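PDB 3LYE: oxaloacetate acetyl hydrolase, which belongs to the phosphoenolpyruvate phosphomutase family of TIM-barrel proteins and forms an assembly of four chains, with bound calcium ions. Local coordinates for residues L71-N83 and M104-V117. Residues are numbered along the deposited sequence; the frame is centred on the assembly and turned at random.
Sequences LHDMRDNADMIAN and MVARTVEHYIRSGV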
loop_
_atom_site.group_PDB
_atom_site.type_symbol
_atom_site.label_atom_id
_atom_site.label_comp_id
_atom_site.label_asym_id
_atom_site.label_seq_id
_atom_site.Cartn_x
_atom_site.Cartn_y
_atom_site.Cartn_z
ATOM N N LEU A 71 -9.595 -4.055 -5.153
ATOM C CA LEU A 71 -10.006 -3.601 -3.835
ATOM C C LEU A 71 -9.003 -2.713 -3.131
ATOM O O LEU A 71 -9.380 -1.677 -2.592
ATOM C CB LEU A 71 -10.396 -4.769 -2.922
ATOM C CG LEU A 71 -10.751 -4.371 -1.485
ATOM C CD1 LEU A 71 -11.896 -3.406 -1.469
ATOM C CD2 LEU A 71 -11.059 -5.623 -0.683
ATOM N N HIS A 72 -7.730 -3.074 -3.139
ATOM C CA HIS A 72 -6.765 -2.276 -2.442
ATOM C C HIS A 72 -6.745 -0.836 -2.916
ATOM O O HIS A 72 -6.706 0.095 -2.106
ATOM C CB HIS A 72 -5.341 -2.889 -2.570
ATOM C CG HIS A 72 -4.239 -1.949 -2.168
ATOM N ND1 HIS A 72 -3.609 -1.109 -3.062
ATOM C CD2 HIS A 72 -3.685 -1.694 -0.961
ATOM C CE1 HIS A 72 -2.704 -0.389 -2.422
ATOM N NE2 HIS A 72 -2.725 -0.733 -1.146
ATOM N N ASP A 73 -6.724 -0.643 -4.225
ATOM C CA ASP A 73 -6.691 0.700 -4.783
ATOM C C ASP A 73 -7.902 1.541 -4.443
ATOM O O ASP A 73 -7.829 2.722 -4.124
ATOM C CB ASP A 73 -6.567 0.612 -6.303
ATOM C CG ASP A 73 -5.451 -0.310 -6.732
ATOM O OD1 ASP A 73 -4.297 0.103 -6.595
ATOM O OD2 ASP A 73 -5.742 -1.410 -7.267
ATOM N N MET A 74 -9.044 0.894 -4.573
ATOM C CA MET A 74 -10.308 1.566 -4.291
ATOM C C MET A 74 -10.496 1.899 -2.835
ATOM O O MET A 74 -10.870 3.018 -2.501
ATOM C CB MET A 74 -11.461 0.726 -4.851
ATOM C CG MET A 74 -11.419 0.584 -6.362
ATOM S SD MET A 74 -11.642 2.099 -7.305
ATOM C CE MET A 74 -13.392 2.367 -6.996
ATOM N N ARG A 75 -10.202 0.952 -1.966
ATOM C CA ARG A 75 -10.345 1.217 -0.557
ATOM C C ARG A 75 -9.332 2.272 -0.130
ATOM O O ARG A 75 -9.656 3.149 0.652
ATOM C CB ARG A 75 -10.144 -0.055 0.268
ATOM C CG ARG A 75 -10.376 0.196 1.745
ATOM C CD ARG A 75 -9.520 -0.547 2.695
ATOM N NE ARG A 75 -9.786 -0.079 4.062
ATOM C CZ ARG A 75 -9.126 -0.479 5.144
ATOM N NH1 ARG A 75 -9.398 0.014 6.361
ATOM N NH2 ARG A 75 -8.183 -1.390 5.009
ATOM N N ASP A 76 -8.101 2.189 -0.617
ATOM C CA ASP A 76 -7.135 3.190 -0.195
ATOM C C ASP A 76 -7.552 4.588 -0.582
ATOM O O ASP A 76 -7.411 5.527 0.204
ATOM C CB ASP A 76 -5.752 2.879 -0.749
ATOM C CG ASP A 76 -5.045 1.795 0.055
ATOM O OD1 ASP A 76 -3.890 1.486 -0.288
ATOM O OD2 ASP A 76 -5.651 1.263 1.018
ATOM N N ASN A 77 -8.060 4.772 -1.797
ATOM C CA ASN A 77 -8.465 6.107 -2.211
ATOM C C ASN A 77 -9.693 6.564 -1.441
ATOM O O ASN A 77 -9.783 7.721 -1.057
ATOM C CB ASN A 77 -8.691 6.138 -3.718
ATOM C CG ASN A 77 -8.395 7.485 -4.342
ATOM O OD1 ASN A 77 -7.487 8.196 -3.921
ATOM N ND2 ASN A 77 -9.124 7.811 -5.380
ATOM N N ALA A 78 -10.635 5.671 -1.204
ATOM C CA ALA A 78 -11.842 6.037 -0.484
ATOM C C ALA A 78 -11.563 6.348 0.973
ATOM O O ALA A 78 -12.135 7.254 1.519
ATOM C CB ALA A 78 -12.904 4.939 -0.626
ATOM N N ASP A 79 -10.690 5.584 1.594
ATOM C CA ASP A 79 -10.312 5.776 2.991
ATOM C C ASP A 79 -9.664 7.174 3.114
ATOM O O ASP A 79 -9.931 7.949 4.029
ATOM C CB ASP A 79 -9.348 4.654 3.361
ATOM C CG ASP A 79 -8.766 4.816 4.693
ATOM O OD1 ASP A 79 -7.638 5.333 4.821
ATOM O OD2 ASP A 79 -9.434 4.468 5.628
ATOM N N MET A 80 -8.811 7.502 2.154
ATOM C CA MET A 80 -8.174 8.793 2.160
ATOM C C MET A 80 -9.208 9.920 2.011
ATOM O O MET A 80 -9.247 10.865 2.806
ATOM C CB MET A 80 -7.108 8.882 1.049
ATOM C CG MET A 80 -6.362 10.203 1.000
ATOM S SD MET A 80 -7.165 11.496 -0.031
ATOM C CE MET A 80 -7.019 10.788 -1.680
ATOM N N ILE A 81 -10.062 9.813 1.008
ATOM C CA ILE A 81 -11.012 10.884 0.756
ATOM C C ILE A 81 -12.053 11.077 1.826
ATOM O O ILE A 81 -12.321 12.203 2.238
ATOM C CB ILE A 81 -11.697 10.663 -0.626
ATOM C CG1 ILE A 81 -10.690 10.833 -1.765
ATOM C CG2 ILE A 81 -12.890 11.611 -0.800
ATOM C CD1 ILE A 81 -11.146 10.266 -3.077
ATOM N N ALA A 82 -12.644 9.989 2.296
ATOM C CA ALA A 82 -13.698 10.110 3.278
ATOM C C ALA A 82 -13.296 10.698 4.584
ATOM O O ALA A 82 -14.131 11.286 5.268
ATOM C CB ALA A 82 -14.281 8.714 3.546
ATOM N N ASN A 83 -12.016 10.584 4.912
ATOM C CA ASN A 83 -11.510 11.025 6.202
ATOM C C ASN A 83 -10.681 12.278 6.261
ATOM O O ASN A 83 -10.108 12.598 7.297
ATOM C CB ASN A 83 -10.826 9.815 6.875
ATOM C CG ASN A 83 -11.766 8.631 6.985
ATOM O OD1 ASN A 83 -11.651 7.597 6.246
ATOM N ND2 ASN A 83 -12.752 8.780 7.834
ATOM N N MET A 104 -15.385 -11.720 -1.583
ATOM C CA MET A 104 -14.772 -10.431 -1.905
ATOM C C MET A 104 -15.772 -9.282 -1.843
ATOM O O MET A 104 -15.415 -8.185 -1.436
ATOM C CB MET A 104 -14.055 -10.496 -3.243
ATOM C CG MET A 104 -12.689 -11.150 -3.176
ATOM S SD MET A 104 -11.528 -10.360 -2.053
ATOM C CE MET A 104 -11.526 -8.697 -2.688
ATOM N N VAL A 105 -17.020 -9.527 -2.235
ATOM C CA VAL A 105 -18.040 -8.492 -2.147
ATOM C C VAL A 105 -18.159 -8.078 -0.682
ATOM O O VAL A 105 -18.203 -6.916 -0.333
ATOM C CB VAL A 105 -19.372 -8.965 -2.687
ATOM C CG1 VAL A 105 -20.445 -7.937 -2.410
ATOM C CG2 VAL A 105 -19.274 -9.286 -4.178
ATOM N N ALA A 106 -18.289 -9.081 0.185
ATOM C CA ALA A 106 -18.394 -8.845 1.616
ATOM C C ALA A 106 -17.167 -8.124 2.162
ATOM O O ALA A 106 -17.291 -7.177 2.933
ATOM C CB ALA A 106 -18.595 -10.161 2.348
ATOM N N ARG A 107 -15.982 -8.566 1.760
ATOM C CA ARG A 107 -14.742 -7.930 2.207
ATOM C C ARG A 107 -14.728 -6.456 1.807
ATOM O O ARG A 107 -14.352 -5.616 2.575
ATOM C CB ARG A 107 -13.554 -8.662 1.592
ATOM C CG ARG A 107 -12.223 -8.114 2.070
ATOM C CD ARG A 107 -11.103 -9.034 1.599
ATOM N NE ARG A 107 -9.774 -8.543 1.966
ATOM C CZ ARG A 107 -9.240 -8.686 3.177
ATOM N NH1 ARG A 107 -9.887 -9.333 4.127
ATOM N NH2 ARG A 107 -8.049 -8.155 3.436
ATOM N N THR A 108 -15.156 -6.173 0.583
ATOM C CA THR A 108 -15.189 -4.815 0.076
ATOM C C THR A 108 -16.127 -3.949 0.914
ATOM O O THR A 108 -15.767 -2.857 1.333
ATOM C CB THR A 108 -15.616 -4.809 -1.411
ATOM O OG1 THR A 108 -14.644 -5.521 -2.205
ATOM C CG2 THR A 108 -15.724 -3.388 -1.930
ATOM N N VAL A 109 -17.347 -4.438 1.158
ATOM C CA VAL A 109 -18.285 -3.676 1.938
ATOM C C VAL A 109 -17.731 -3.457 3.347
ATOM O O VAL A 109 -17.834 -2.358 3.872
ATOM C CB VAL A 109 -19.695 -4.353 1.935
ATOM C CG1 VAL A 109 -20.622 -3.620 2.918
ATOM C CG2 VAL A 109 -20.267 -4.339 0.528
ATOM N N GLU A 110 -17.174 -4.505 3.958
ATOM C CA GLU A 110 -16.640 -4.373 5.301
ATOM C C GLU A 110 -15.537 -3.326 5.328
ATOM O O GLU A 110 -15.485 -2.513 6.243
ATOM C CB GLU A 110 -16.123 -5.728 5.713
ATOM C CG GLU A 110 -15.401 -5.789 7.025
ATOM C CD GLU A 110 -14.915 -7.197 7.290
ATOM O OE1 GLU A 110 -14.511 -7.889 6.307
ATOM O OE2 GLU A 110 -14.941 -7.602 8.457
ATOM N N HIS A 111 -14.609 -3.383 4.373
ATOM C CA HIS A 111 -13.500 -2.432 4.320
ATOM C C HIS A 111 -13.984 -0.992 4.089
ATOM O O HIS A 111 -13.493 -0.054 4.701
ATOM C CB HIS A 111 -12.473 -2.867 3.283
ATOM C CG HIS A 111 -11.632 -4.012 3.746
ATOM N ND1 HIS A 111 -10.268 -4.034 3.615
ATOM C CD2 HIS A 111 -11.963 -5.172 4.358
ATOM C CE1 HIS A 111 -9.787 -5.145 4.141
ATOM N NE2 HIS A 111 -10.791 -5.840 4.629
ATOM N N TYR A 112 -14.971 -0.839 3.221
ATOM C CA TYR A 112 -15.533 0.480 2.954
ATOM C C TYR A 112 -16.174 0.991 4.253
ATOM O O TYR A 112 -15.987 2.150 4.648
ATOM C CB TYR A 112 -16.545 0.459 1.814
ATOM C CG TYR A 112 -15.973 0.580 0.417
ATOM C CD1 TYR A 112 -14.679 0.135 0.104
ATOM C CD2 TYR A 112 -16.752 1.092 -0.592
ATOM C CE1 TYR A 112 -14.202 0.228 -1.189
ATOM C CE2 TYR A 112 -16.287 1.187 -1.872
ATOM C CZ TYR A 112 -14.996 0.763 -2.167
ATOM O OH TYR A 112 -14.536 0.851 -3.469
ATOM N N ILE A 113 -16.955 0.150 4.908
ATOM C CA ILE A 113 -17.595 0.558 6.151
ATOM C C ILE A 113 -16.572 0.998 7.205
ATOM O O ILE A 113 -16.726 2.052 7.834
ATOM C CB ILE A 113 -18.507 -0.571 6.688
ATOM C CG1 ILE A 113 -19.793 -0.618 5.845
ATOM C CG2 ILE A 113 -18.882 -0.403 8.164
ATOM C CD1 ILE A 113 -20.645 -1.837 6.091
ATOM N N ARG A 114 -15.557 0.168 7.410
ATOM C CA ARG A 114 -14.475 0.436 8.364
ATOM C C ARG A 114 -13.760 1.740 8.059
ATOM O O ARG A 114 -13.286 2.430 8.970
ATOM C CB ARG A 114 -13.400 -0.699 8.310
ATOM C CG ARG A 114 -13.836 -1.906 9.035
ATOM C CD ARG A 114 -13.022 -3.148 8.743
ATOM N NE ARG A 114 -11.603 -2.928 8.661
ATOM C CZ ARG A 114 -10.742 -3.805 8.181
ATOM N NH1 ARG A 114 -9.459 -3.462 8.109
ATOM N NH2 ARG A 114 -11.153 -5.010 7.804
ATOM N N SER A 115 -13.654 2.033 6.768
ATOM C CA SER A 115 -12.977 3.234 6.290
ATOM C C SER A 115 -13.843 4.485 6.279
ATOM O O SER A 115 -13.452 5.503 5.734
ATOM C CB SER A 115 -12.405 3.005 4.892
ATOM O OG SER A 115 -11.284 2.135 4.921
ATOM N N GLY A 116 -15.027 4.420 6.864
ATOM C CA GLY A 116 -15.903 5.574 6.941
ATOM C C GLY A 116 -16.649 5.933 5.684
ATOM O O GLY A 116 -17.226 7.009 5.619
ATOM N N VAL A 117 -16.660 5.038 4.706
ATOM C CA VAL A 117 -17.374 5.322 3.479
ATOM C C VAL A 117 -18.882 5.244 3.777
ATOM O O VAL A 117 -19.346 4.406 4.523
ATOM C CB VAL A 117 -16.960 4.342 2.389
ATOM C CG1 VAL A 117 -17.740 4.580 1.114
ATOM C CG2 VAL A 117 -15.460 4.416 2.130
#
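L71, R75 and S115 bury the most surface between helix 71-82 and the segment 104-117. L71 is a knob in a hole formed by M104, R107, T108 and Y112. Its CG stands anti to the backbone N (chi1 176°), which sends both methyls across to the second helix. CD2 lies 3.7 Å from M104 CE, and CD1 packs 3.5 Å from T108 OG1. One turn on, R75 runs past H111 and reaches the end of helix 104-114. Its NE donates to S115 OG at 2.8 Å, with the acceptor close to the guanidinium plane; NH1 adds a weak bond to the same oxygen. The imidazole of H111 is turned 75° from the guanidinium, and its CG lies over one guanidinium face. S115 OG is also 3.1 Å from D79 OD2. D79 OD1 forms salt bridges with R75 and R114 of the second subunit, and D79 of that subunit bridges back to R75 and R114 here. Just beyond, G116 closes the helix as the C-prime residue of a Schellman motif. Deeper in, Y112 OH packs 3.4 Å from M74 CB and hydrogen-bonds to D94 O. The helices run nearly parallel, 20° apart, as neighbours in the outer layer of the barrel. Strand 91-94 lies between them in sequence; M74 and A78 rest on strand 49-51, while V109 faces helix 142-158.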